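Local coordinates for ethanolamine kinase Pv091845 (Plasmodium vivax, PDB 2QG7), which probably phosphorylates ethanolamine, the first step in making phosphatidylethanolamine from it, as a member of the choline/ethanolamine kinase family, at residues D[185-190]-D[301-306]; D[200-205]-D[347-352]; D[123-128]-D[136-141]; D[366-371]-D[385-390]. All coordinates share one frame; numbering follows the deposited sequence.

Contact 1 of 4, residues D[185-190]-D[301-306]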
# COMPACT_ATOMS: atom_id res chain seq x y z
N GLY D 185 -24.65 8.32 -18.71
CA GLY D 185 -23.23 8.56 -18.92
C GLY D 185 -22.36 7.56 -18.18
O GLY D 185 -22.85 6.72 -17.43
N TYR D 186 -21.04 7.64 -18.38
CA TYR D 186 -20.14 6.70 -17.73
C TYR D 186 -19.09 7.41 -16.86
O TYR D 186 -18.67 8.55 -17.17
CB TYR D 186 -19.51 5.77 -18.76
CG TYR D 186 -18.48 6.44 -19.63
CD1 TYR D 186 -18.85 7.06 -20.82
CD2 TYR D 186 -17.12 6.46 -19.25
CE1 TYR D 186 -17.89 7.68 -21.65
CE2 TYR D 186 -16.17 7.10 -20.03
CZ TYR D 186 -16.56 7.69 -21.24
OH TYR D 186 -15.63 8.30 -22.04
N ALA D 187 -18.69 6.75 -15.78
CA ALA D 187 -17.74 7.33 -14.85
C ALA D 187 -16.36 7.17 -15.43
O ALA D 187 -16.09 6.18 -16.10
CB ALA D 187 -17.81 6.68 -13.51
N LEU D 188 -15.51 8.17 -15.19
CA LEU D 188 -14.19 8.24 -15.77
C LEU D 188 -13.19 7.40 -14.97
O LEU D 188 -13.41 7.14 -13.78
CB LEU D 188 -13.73 9.71 -15.85
CG LEU D 188 -14.34 10.74 -16.81
CD1 LEU D 188 -13.34 11.88 -16.89
CD2 LEU D 188 -14.51 10.14 -18.17
N SER D 189 -12.10 7.01 -15.62
CA SER D 189 -11.03 6.27 -14.96
C SER D 189 -9.94 7.25 -14.61
O SER D 189 -9.98 8.38 -15.07
CB SER D 189 -10.48 5.16 -15.88
OG SER D 189 -10.00 5.69 -17.11
N ARG D 190 -8.99 6.85 -13.79
CA ARG D 190 -7.93 7.76 -13.41
C ARG D 190 -7.04 8.04 -14.61
O ARG D 190 -6.34 9.04 -14.63
CB ARG D 190 -7.13 7.23 -12.21
CG ARG D 190 -6.45 5.94 -12.50
CD ARG D 190 -5.51 5.49 -11.44
NE ARG D 190 -4.65 4.44 -11.97
CZ ARG D 190 -3.77 3.74 -11.25
NH1 ARG D 190 -3.64 3.99 -9.93
NH2 ARG D 190 -3.01 2.80 -11.85
N ASN D 301 -16.28 10.12 -9.62
CA ASN D 301 -17.21 11.25 -9.44
C ASN D 301 -17.37 12.19 -10.65
O ASN D 301 -18.07 13.18 -10.57
CB ASN D 301 -16.83 12.02 -8.18
CG ASN D 301 -17.40 11.36 -6.94
OD1 ASN D 301 -18.24 10.50 -7.07
ND2 ASN D 301 -16.94 11.76 -5.75
N ILE D 302 -16.73 11.84 -11.77
CA ILE D 302 -16.76 12.62 -12.99
C ILE D 302 -17.34 11.75 -14.10
O ILE D 302 -16.81 10.73 -14.42
CB ILE D 302 -15.36 13.16 -13.37
CG1 ILE D 302 -14.75 13.94 -12.22
CG2 ILE D 302 -15.41 14.05 -14.61
CD1 ILE D 302 -13.26 14.14 -12.35
N ILE D 303 -18.45 12.20 -14.67
CA ILE D 303 -19.27 11.42 -15.61
C ILE D 303 -19.16 12.03 -17.00
O ILE D 303 -19.31 13.25 -17.16
CB ILE D 303 -20.79 11.41 -15.14
CG1 ILE D 303 -20.91 11.05 -13.64
CG2 ILE D 303 -21.68 10.56 -16.06
CD1 ILE D 303 -20.52 9.58 -13.27
N ASN D 304 -18.86 11.21 -17.99
CA ASN D 304 -18.86 11.65 -19.37
C ASN D 304 -20.15 11.22 -20.04
O ASN D 304 -20.34 10.03 -20.28
CB ASN D 304 -17.68 11.06 -20.14
CG ASN D 304 -17.62 11.55 -21.57
OD1 ASN D 304 -18.17 12.60 -21.88
ND2 ASN D 304 -16.96 10.82 -22.42
N THR D 305 -21.04 12.17 -20.32
CA THR D 305 -22.29 11.87 -21.02
C THR D 305 -22.15 12.25 -22.47
O THR D 305 -22.25 13.43 -22.82
CB THR D 305 -23.49 12.59 -20.41
OG1 THR D 305 -23.53 12.36 -18.99
CG2 THR D 305 -24.80 12.07 -21.07
N VAL D 306 -21.91 11.25 -23.32
CA VAL D 306 -21.59 11.47 -24.73
C VAL D 306 -22.87 11.81 -25.52
O VAL D 306 -23.84 11.03 -25.52
CB VAL D 306 -20.82 10.26 -25.36
CG1 VAL D 306 -20.49 10.53 -26.84
CG2 VAL D 306 -19.54 9.98 -24.60
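Tyr186 and Asn304 form an antiparallel hydrogen-bonded pair, and their side chains rise side by side, pointing the same way, from the small sheet of strands 186-187, 302-304 and 347-349. Asn304 CB sits over one face of the tyrosine ring, offset toward the rim, in a CH-pi contact 4.0 Å from the ring centroid. Beyond it the amide is turned 66° from the ring plane, and Asn304 ND2 donates to Tyr186 OH at 2.9 Å, with the hydroxyl lying in the amide plane. A chi1 of 73° places Tyr186 CG between its backbone N and carbonyl carbon, which stands the ring up beside its neighbour; Val306 CG2 closes on the ring edge. In the backbone of the pair, Asn304 N donates to Tyr186 O at 2.8 Å, and Tyr186 N returns the bond to Asn304 O at 3.1 Å. Ala187 and Ile303 turn to the other face, where Ala187 CB meets Ile303 CD1 at 4.0 Å. Leu188 N continues the strand pairing by donating to Ile302 O at 3.0 Å, and its side chain splits its branches: CD1 lies against Ile302 CG2, CD2 against Asn304 CB. Phe198 and Ile202 of helix 196-210 pack on Leu188. Two acceptors, Tyr186 OH and Asp345 OD1, take the amide N-H groups of the buried Asn304, which probably fixes its rotation while CB stays over the ring.

Contact 2 of 4, residues D[200-205]-D[347-352]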
# COMPACT_ATOMS: atom_id res chain seq x y z
N LYS D 200 -9.07 19.46 -19.88
CA LYS D 200 -9.80 20.60 -20.46
C LYS D 200 -11.26 20.68 -19.98
O LYS D 200 -11.68 21.69 -19.47
CB LYS D 200 -9.70 20.55 -22.00
CG LYS D 200 -10.52 21.65 -22.75
CD LYS D 200 -10.25 21.59 -24.21
CE LYS D 200 -11.51 21.86 -25.00
NZ LYS D 200 -11.75 23.35 -25.30
N LEU D 201 -12.00 19.58 -20.09
CA LEU D 201 -13.44 19.54 -19.81
C LEU D 201 -13.77 19.54 -18.33
O LEU D 201 -14.81 20.07 -17.92
CB LEU D 201 -14.07 18.34 -20.48
CG LEU D 201 -14.10 18.35 -22.01
CD1 LEU D 201 -14.67 17.04 -22.60
CD2 LEU D 201 -14.94 19.53 -22.48
N ILE D 202 -12.88 18.96 -17.53
CA ILE D 202 -13.02 18.91 -16.08
C ILE D 202 -12.77 20.29 -15.47
O ILE D 202 -13.52 20.73 -14.58
CB ILE D 202 -12.08 17.82 -15.45
CG1 ILE D 202 -12.53 16.43 -15.92
CG2 ILE D 202 -12.09 17.91 -13.92
CD1 ILE D 202 -11.50 15.29 -15.76
N ALA D 203 -11.71 20.94 -15.94
CA ALA D 203 -11.28 22.28 -15.49
C ALA D 203 -12.34 23.34 -15.78
O ALA D 203 -12.67 24.16 -14.90
CB ALA D 203 -9.98 22.64 -16.16
N LYS D 204 -12.90 23.30 -16.99
CA LYS D 204 -13.99 24.24 -17.38
C LYS D 204 -15.23 24.11 -16.51
O LYS D 204 -15.81 25.13 -16.11
CB LYS D 204 -14.41 24.06 -18.84
CG LYS D 204 -13.44 24.60 -19.86
CD LYS D 204 -14.07 24.40 -21.22
CE LYS D 204 -13.04 24.50 -22.33
NZ LYS D 204 -12.52 25.90 -22.44
N ASN D 205 -15.63 22.86 -16.23
CA ASN D 205 -16.76 22.58 -15.32
C ASN D 205 -16.46 22.94 -13.88
O ASN D 205 -17.33 23.37 -13.13
CB ASN D 205 -17.19 21.12 -15.42
CG ASN D 205 -18.61 20.90 -14.92
OD1 ASN D 205 -19.52 21.66 -15.23
ND2 ASN D 205 -18.80 19.87 -14.13
N ILE D 347 -18.87 16.73 -19.82
CA ILE D 347 -18.47 16.40 -18.47
C ILE D 347 -19.34 17.05 -17.40
O ILE D 347 -19.59 18.23 -17.45
CB ILE D 347 -16.95 16.77 -18.24
CG1 ILE D 347 -16.01 15.77 -18.98
CG2 ILE D 347 -16.60 16.98 -16.73
CD1 ILE D 347 -16.14 14.30 -18.57
N SER D 348 -19.78 16.25 -16.42
CA SER D 348 -20.43 16.78 -15.23
C SER D 348 -19.98 16.02 -13.97
O SER D 348 -19.47 14.92 -14.06
CB SER D 348 -21.94 16.76 -15.37
OG SER D 348 -22.39 15.45 -15.59
N PHE D 349 -20.15 16.65 -12.81
CA PHE D 349 -19.77 16.06 -11.55
C PHE D 349 -20.98 15.52 -10.79
O PHE D 349 -22.09 16.04 -10.90
CB PHE D 349 -19.01 17.08 -10.68
CG PHE D 349 -17.85 17.73 -11.38
CD1 PHE D 349 -17.08 17.02 -12.30
CD2 PHE D 349 -17.50 19.06 -11.12
CE1 PHE D 349 -16.02 17.64 -12.96
CE2 PHE D 349 -16.44 19.63 -11.76
CZ PHE D 349 -15.71 18.93 -12.67
N ILE D 350 -20.74 14.48 -9.99
CA ILE D 350 -21.75 13.85 -9.11
C ILE D 350 -21.17 13.73 -7.71
O ILE D 350 -19.99 13.96 -7.48
CB ILE D 350 -22.21 12.39 -9.62
CG1 ILE D 350 -21.02 11.42 -9.78
CG2 ILE D 350 -23.06 12.45 -10.90
CD1 ILE D 350 -21.38 9.96 -9.67
N ASP D 351 -22.03 13.36 -6.78
CA ASP D 351 -21.67 13.10 -5.39
C ASP D 351 -21.05 14.29 -4.65
O ASP D 351 -19.84 14.35 -4.40
CB ASP D 351 -20.84 11.82 -5.29
CG ASP D 351 -21.13 11.04 -4.01
OD1 ASP D 351 -21.71 11.63 -3.02
OD2 ASP D 351 -20.74 9.84 -3.98
N PHE D 352 -21.92 15.21 -4.26
CA PHE D 352 -21.52 16.46 -3.61
C PHE D 352 -21.70 16.39 -2.11
O PHE D 352 -22.06 17.38 -1.48
CB PHE D 352 -22.37 17.61 -4.16
CG PHE D 352 -22.23 17.81 -5.65
CD1 PHE D 352 -23.09 17.17 -6.53
CD2 PHE D 352 -21.23 18.62 -6.15
CE1 PHE D 352 -22.94 17.34 -7.92
CE2 PHE D 352 -21.07 18.80 -7.51
CZ PHE D 352 -21.93 18.15 -8.40
O HOH W 1 -21.47 19.17 -13.15
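A chi1 of -159° carries the Asn205 amide out toward the strand, and Phe349 CG, beside its backbone N (chi1 -52°), brings the ring to meet it from the opposite direction. They meet where helix 196-210 packs on strand 347-349, the edge strand of the three-stranded sheet, in the mainly helical lobe of a protein-kinase-like fold. Helix and strand axes come within 8.0 Å at a crossing angle of -51°. Asn205 ND2 stands 3.2 Å above the plane of the Phe349 ring, over its centre, so that the amide nitrogen sits over the pi face. One turn earlier, Ile202 addresses the same ring from its rim: its carbonyl O lies in the ring plane, 3.4 Å from Phe349 CZ, while Ile202 CG2 touches CZ at 4.0 Å, the two side chains crossing at about a right angle. The ring edge thus faces a carbonyl oxygen and the ring face an amide nitrogen, an arrangement that is probably favourable electrostatically. Toward the start of the strand, Ile347 fits against the helix with both branches, CG1 on Leu201 CB at 3.6 Å and CG2 beside Ile202 CG1. Phe390 of helix 384-395 backs Ile202. No direct hydrogen bond joins helix and strand; instead one water accepts from Asn205 ND2 and from Phe349 N, each at 2.9 Å.

Contact 3 of 4, residues D[123-128]-D[136-141]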
# COMPACT_ATOMS: atom_id res chain seq x y z
N ILE D 123 -25.18 3.40 -1.34
CA ILE D 123 -25.71 2.40 -2.27
C ILE D 123 -26.59 3.12 -3.29
O ILE D 123 -27.51 3.85 -2.90
CB ILE D 123 -26.49 1.30 -1.55
CG1 ILE D 123 -25.63 0.75 -0.39
CG2 ILE D 123 -26.90 0.20 -2.53
CD1 ILE D 123 -26.41 0.05 0.75
N LEU D 124 -26.29 2.92 -4.58
CA LEU D 124 -27.04 3.53 -5.67
C LEU D 124 -27.90 2.54 -6.45
O LEU D 124 -27.42 1.52 -6.94
CB LEU D 124 -26.12 4.27 -6.65
CG LEU D 124 -25.64 5.65 -6.20
CD1 LEU D 124 -24.56 6.18 -7.15
CD2 LEU D 124 -26.81 6.62 -6.05
N ILE D 125 -29.19 2.87 -6.57
CA ILE D 125 -30.12 1.99 -7.25
C ILE D 125 -30.89 2.76 -8.31
O ILE D 125 -31.65 3.70 -7.99
CB ILE D 125 -31.09 1.23 -6.29
CG1 ILE D 125 -30.32 0.60 -5.10
CG2 ILE D 125 -31.93 0.18 -7.06
CD1 ILE D 125 -30.21 1.52 -3.87
N LYS D 126 -30.66 2.33 -9.56
CA LYS D 126 -31.32 2.83 -10.76
C LYS D 126 -32.73 2.22 -10.88
O LYS D 126 -32.91 1.01 -10.78
CB LYS D 126 -30.46 2.45 -11.98
CG LYS D 126 -31.17 2.51 -13.37
CD LYS D 126 -30.18 2.18 -14.49
CE LYS D 126 -30.73 2.71 -15.84
NZ LYS D 126 -29.86 2.45 -17.03
N VAL D 127 -33.73 3.08 -11.06
CA VAL D 127 -35.13 2.69 -11.14
C VAL D 127 -35.62 3.00 -12.55
O VAL D 127 -35.60 4.16 -12.97
CB VAL D 127 -36.01 3.46 -10.11
CG1 VAL D 127 -37.46 2.97 -10.13
CG2 VAL D 127 -35.43 3.38 -8.72
N LYS D 128 -36.07 1.98 -13.29
CA LYS D 128 -36.60 2.19 -14.65
C LYS D 128 -38.13 2.04 -14.66
O LYS D 128 -38.67 1.26 -13.90
CB LYS D 128 -35.96 1.23 -15.66
CG LYS D 128 -34.42 1.14 -15.59
CD LYS D 128 -33.87 0.40 -16.84
CE LYS D 128 -32.52 -0.29 -16.52
NZ LYS D 128 -31.79 -0.63 -17.98
N TYR D 136 -35.32 7.11 -12.52
CA TYR D 136 -34.99 7.74 -11.23
C TYR D 136 -33.80 7.03 -10.62
O TYR D 136 -33.32 6.03 -11.16
CB TYR D 136 -36.19 7.74 -10.27
CG TYR D 136 -37.46 8.35 -10.87
CD1 TYR D 136 -38.39 7.55 -11.55
CD2 TYR D 136 -37.71 9.72 -10.77
CE1 TYR D 136 -39.54 8.13 -12.12
CE2 TYR D 136 -38.85 10.29 -11.33
CZ TYR D 136 -39.75 9.49 -12.00
OH TYR D 136 -40.88 10.07 -12.54
N LEU D 137 -33.30 7.57 -9.51
CA LEU D 137 -32.14 7.00 -8.82
C LEU D 137 -32.41 7.01 -7.32
O LEU D 137 -32.87 8.03 -6.76
CB LEU D 137 -30.87 7.82 -9.15
CG LEU D 137 -29.50 7.34 -8.68
CD1 LEU D 137 -29.11 6.07 -9.42
CD2 LEU D 137 -28.43 8.41 -8.91
N ILE D 138 -32.17 5.87 -6.67
CA ILE D 138 -32.29 5.83 -5.23
C ILE D 138 -30.90 5.78 -4.62
O ILE D 138 -30.06 4.96 -5.01
CB ILE D 138 -33.16 4.66 -4.71
CG1 ILE D 138 -34.56 4.72 -5.31
CG2 ILE D 138 -33.23 4.67 -3.18
CD1 ILE D 138 -35.44 3.54 -4.93
N ARG D 139 -30.67 6.69 -3.68
CA ARG D 139 -29.42 6.73 -2.96
C ARG D 139 -29.69 6.45 -1.50
O ARG D 139 -30.46 7.16 -0.83
CB ARG D 139 -28.74 8.10 -3.15
CG ARG D 139 -27.33 8.17 -2.61
CD ARG D 139 -26.83 9.60 -2.58
NE ARG D 139 -26.65 10.15 -3.92
CZ ARG D 139 -25.58 9.94 -4.69
NH1 ARG D 139 -25.53 10.50 -5.89
NH2 ARG D 139 -24.56 9.17 -4.28
N LEU D 140 -29.06 5.38 -1.02
CA LEU D 140 -29.21 4.93 0.36
C LEU D 140 -27.89 5.15 1.06
O LEU D 140 -26.85 4.66 0.61
CB LEU D 140 -29.63 3.46 0.40
CG LEU D 140 -30.98 3.08 -0.24
CD1 LEU D 140 -31.15 1.59 -0.24
CD2 LEU D 140 -32.15 3.70 0.52
N TYR D 141 -27.94 5.91 2.15
CA TYR D 141 -26.73 6.26 2.90
C TYR D 141 -26.21 5.09 3.73
O TYR D 141 -26.99 4.24 4.17
CB TYR D 141 -26.99 7.47 3.82
CG TYR D 141 -27.75 8.64 3.20
CD1 TYR D 141 -27.55 9.02 1.86
CD2 TYR D 141 -28.64 9.40 3.99
CE1 TYR D 141 -28.24 10.09 1.32
CE2 TYR D 141 -29.33 10.48 3.45
CZ TYR D 141 -29.11 10.82 2.11
OH TYR D 141 -29.79 11.89 1.57
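Residues 123-128 and 136-141 pair as the two arms of an antiparallel beta hairpin, with strand 136-141 in the middle of the five-stranded sheet. Six backbone hydrogen bonds join them through three hydrogen-bonded pairs: Ile123 with Leu140, Ile125 with Ile138, and Val127 with Tyr136. The first is nearly straight, Ile123 N to Leu140 O and Leu140 N to Ile123 O both measuring 2.9 Å. Next to the connecting loop the geometry is less regular, since Val127 N approaches Tyr136 O from 43° out of the carbonyl plane. Side chains of the three pairs share one face. Here Ile125 CD1 meets Leu140 CD1 at 3.8 Å and Val127 CG2 packs on Ile138 CG1 at 3.8 Å; helix 84-98, which comes before the sheet in the chain, lays Cys91 against Ile125 and Ile138. The other face carries Leu124, Lys126, Leu137 and Arg139. Leu124 CD2 touches Leu137 CD2 at 3.7 Å and also lies 3.8 Å above the guanidinium plane of Arg139, over its centre. Arg139 starts alongside Leu124, then bends at chi3 (-68°), which folds its flat end over that methyl. Its NH1 forms a salt bridge with Glu180 OE2, while NH2 makes a long, weak ion pair with Asp351; with Leu124 over one face and Glu180 paired to NH1, the head group is probably restrained. The 1-2-3-5-4 order of the antiparallel strands is that of the N-terminal lobe of the protein kinase-like fold, consistent with the family.

Contact 4 of 4, residues D[366-371]-D[385-390]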
# COMPACT_ATOMS: atom_id res chain seq x y z
N ASN D 366 -6.35 18.34 -4.60
CA ASN D 366 -7.05 17.12 -4.26
C ASN D 366 -7.40 16.34 -5.52
O ASN D 366 -7.21 15.14 -5.54
CB ASN D 366 -8.26 17.42 -3.41
CG ASN D 366 -9.01 16.16 -2.95
OD1 ASN D 366 -8.51 15.40 -2.11
ND2 ASN D 366 -10.21 15.95 -3.50
N HIS D 367 -7.82 17.01 -6.58
CA HIS D 367 -8.12 16.37 -7.83
C HIS D 367 -6.87 15.79 -8.48
O HIS D 367 -6.88 14.73 -9.09
CB HIS D 367 -8.81 17.36 -8.79
CG HIS D 367 -9.09 16.78 -10.15
ND1 HIS D 367 -9.88 15.67 -10.33
CD2 HIS D 367 -8.66 17.14 -11.38
CE1 HIS D 367 -9.93 15.36 -11.61
NE2 HIS D 367 -9.19 16.23 -12.28
N PHE D 368 -5.77 16.51 -8.34
CA PHE D 368 -4.50 16.07 -8.89
C PHE D 368 -3.92 14.86 -8.13
O PHE D 368 -3.28 14.01 -8.74
CB PHE D 368 -3.52 17.23 -8.86
CG PHE D 368 -3.78 18.27 -9.93
CD1 PHE D 368 -4.56 17.95 -11.07
CD2 PHE D 368 -3.23 19.54 -9.85
CE1 PHE D 368 -4.79 18.91 -12.06
CE2 PHE D 368 -3.42 20.49 -10.86
CZ PHE D 368 -4.20 20.18 -11.95
N ASN D 369 -4.17 14.79 -6.83
CA ASN D 369 -3.85 13.58 -6.10
C ASN D 369 -4.60 12.34 -6.60
O ASN D 369 -4.12 11.24 -6.44
CB ASN D 369 -4.03 13.73 -4.59
CG ASN D 369 -2.83 14.33 -3.92
OD1 ASN D 369 -1.70 14.12 -4.35
ND2 ASN D 369 -3.05 15.06 -2.84
N GLU D 370 -5.77 12.54 -7.19
CA GLU D 370 -6.64 11.44 -7.56
C GLU D 370 -6.27 10.85 -8.90
O GLU D 370 -6.93 9.99 -9.40
CB GLU D 370 -8.11 11.90 -7.52
CG GLU D 370 -8.69 12.28 -6.11
CD GLU D 370 -8.71 11.09 -5.11
OE1 GLU D 370 -8.73 11.32 -3.85
OE2 GLU D 370 -8.75 9.89 -5.54
N TYR D 371 -5.20 11.33 -9.49
CA TYR D 371 -4.67 10.80 -10.72
C TYR D 371 -4.02 9.45 -10.38
O TYR D 371 -3.94 8.54 -11.25
CB TYR D 371 -3.58 11.76 -11.24
CG TYR D 371 -4.06 12.94 -12.10
CD1 TYR D 371 -5.24 13.65 -11.79
CD2 TYR D 371 -3.30 13.38 -13.19
CE1 TYR D 371 -5.66 14.72 -12.56
CE2 TYR D 371 -3.70 14.46 -13.97
CZ TYR D 371 -4.88 15.13 -13.65
OH TYR D 371 -5.30 16.19 -14.45
N GLU D 385 4.04 20.71 -16.26
CA GLU D 385 3.48 20.84 -17.59
C GLU D 385 2.01 20.43 -17.63
O GLU D 385 1.18 21.08 -18.30
CB GLU D 385 4.31 20.00 -18.57
CG GLU D 385 3.90 20.19 -20.02
CD GLU D 385 4.82 19.52 -21.04
OE1 GLU D 385 5.90 18.97 -20.67
OE2 GLU D 385 4.46 19.59 -22.26
N GLU D 386 1.70 19.33 -16.93
CA GLU D 386 0.33 18.82 -16.84
C GLU D 386 -0.54 19.66 -15.91
O GLU D 386 -1.73 19.82 -16.17
CB GLU D 386 0.33 17.39 -16.39
CG GLU D 386 0.90 16.43 -17.38
CD GLU D 386 0.93 15.01 -16.84
OE1 GLU D 386 -0.11 14.50 -16.34
OE2 GLU D 386 2.02 14.40 -16.94
N GLU D 387 0.04 20.19 -14.84
CA GLU D 387 -0.67 21.13 -14.01
C GLU D 387 -1.06 22.41 -14.79
O GLU D 387 -2.14 23.00 -14.60
CB GLU D 387 0.18 21.51 -12.80
CG GLU D 387 0.42 20.38 -11.85
CD GLU D 387 1.21 20.80 -10.60
OE1 GLU D 387 1.86 21.87 -10.61
OE2 GLU D 387 1.21 20.01 -9.61
N TYR D 388 -0.13 22.83 -15.66
CA TYR D 388 -0.30 23.99 -16.52
C TYR D 388 -1.49 23.84 -17.51
O TYR D 388 -2.36 24.73 -17.60
CB TYR D 388 1.02 24.22 -17.27
CG TYR D 388 1.11 25.52 -18.02
CD1 TYR D 388 1.57 26.67 -17.38
CD2 TYR D 388 0.73 25.59 -19.37
CE1 TYR D 388 1.66 27.87 -18.07
CE2 TYR D 388 0.80 26.80 -20.07
CZ TYR D 388 1.28 27.93 -19.40
OH TYR D 388 1.36 29.12 -20.09
N HIS D 389 -1.51 22.72 -18.23
CA HIS D 389 -2.57 22.46 -19.17
C HIS D 389 -3.96 22.50 -18.54
O HIS D 389 -4.89 22.96 -19.16
CB HIS D 389 -2.32 21.14 -19.92
CG HIS D 389 -3.27 20.91 -21.07
ND1 HIS D 389 -4.40 20.12 -20.96
CD2 HIS D 389 -3.30 21.42 -22.33
CE1 HIS D 389 -5.05 20.12 -22.12
NE2 HIS D 389 -4.40 20.89 -22.96
N PHE D 390 -4.11 22.04 -17.30
CA PHE D 390 -5.41 22.02 -16.61
C PHE D 390 -5.84 23.43 -16.21
O PHE D 390 -7.00 23.85 -16.36
CB PHE D 390 -5.32 21.13 -15.36
CG PHE D 390 -6.63 20.99 -14.58
CD1 PHE D 390 -7.50 19.92 -14.83
CD2 PHE D 390 -6.98 21.89 -13.57
CE1 PHE D 390 -8.67 19.76 -14.09
CE2 PHE D 390 -8.17 21.74 -12.84
CZ PHE D 390 -9.01 20.68 -13.09
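Aromatic contacts dominate: His367 and Phe368 of helix 360-369 cluster with Phe390 of helix 384-395. The edge of Phe368 points at the face of Phe390 in a T-shaped pair, centroids 5.0 Å apart and planes at 75°, and the closest atoms are Phe368 CZ and Phe390 CD2 at 3.6 Å. Phe390 CG stands anti to its backbone N (chi1 -178°), carrying the ring across to both partners. His367 meets it obliquely, CD2 lying 3.8 Å from Phe390 CE1 with the rings inclined by 37°. Among aliphatic contacts, Glu387 CG rests on Phe368 CE2 at 4.0 Å, and the carboxylate beyond it lies nearly parallel to that ring without sharing its plane. Polar groups find their partners elsewhere. Glu386 OE1 lies at the edge of the Tyr371 ring but forms a salt bridge with Lys194; Glu387 OE2 bonds to Tyr414 OH, Tyr371 OH to Gln199, and His367 ND1 to Leu297 O. The two segments therefore adhere by ring and methylene contacts without a hydrogen bond between them, and the polar tips bordering the apolar cluster tie it to neighbouring helices and a loop.

Along the chain, contact 3 closes first, contacts 1 and 2 interleave, and contact 4 follows. Contacts 1 and 2, with centres about 9 Å apart, share one sheet: strands 302-304 and 347-349 are neighbours, joined by a probable hydrogen bond from Ile303 N to Ser348 O. Contact 4 lies about 14 Å from contact 2, centre to centre, and Ile202 touches both His367 and Phe390, which links the sheet to the C-terminal helices through helix 196-210. Contact 3, in the five-stranded sheet, is about 31 Å from contact 4, centre to centre, across the chain's centre. The series thus runs from the N-terminal lobe into the helical lobe of a kinase-like fold.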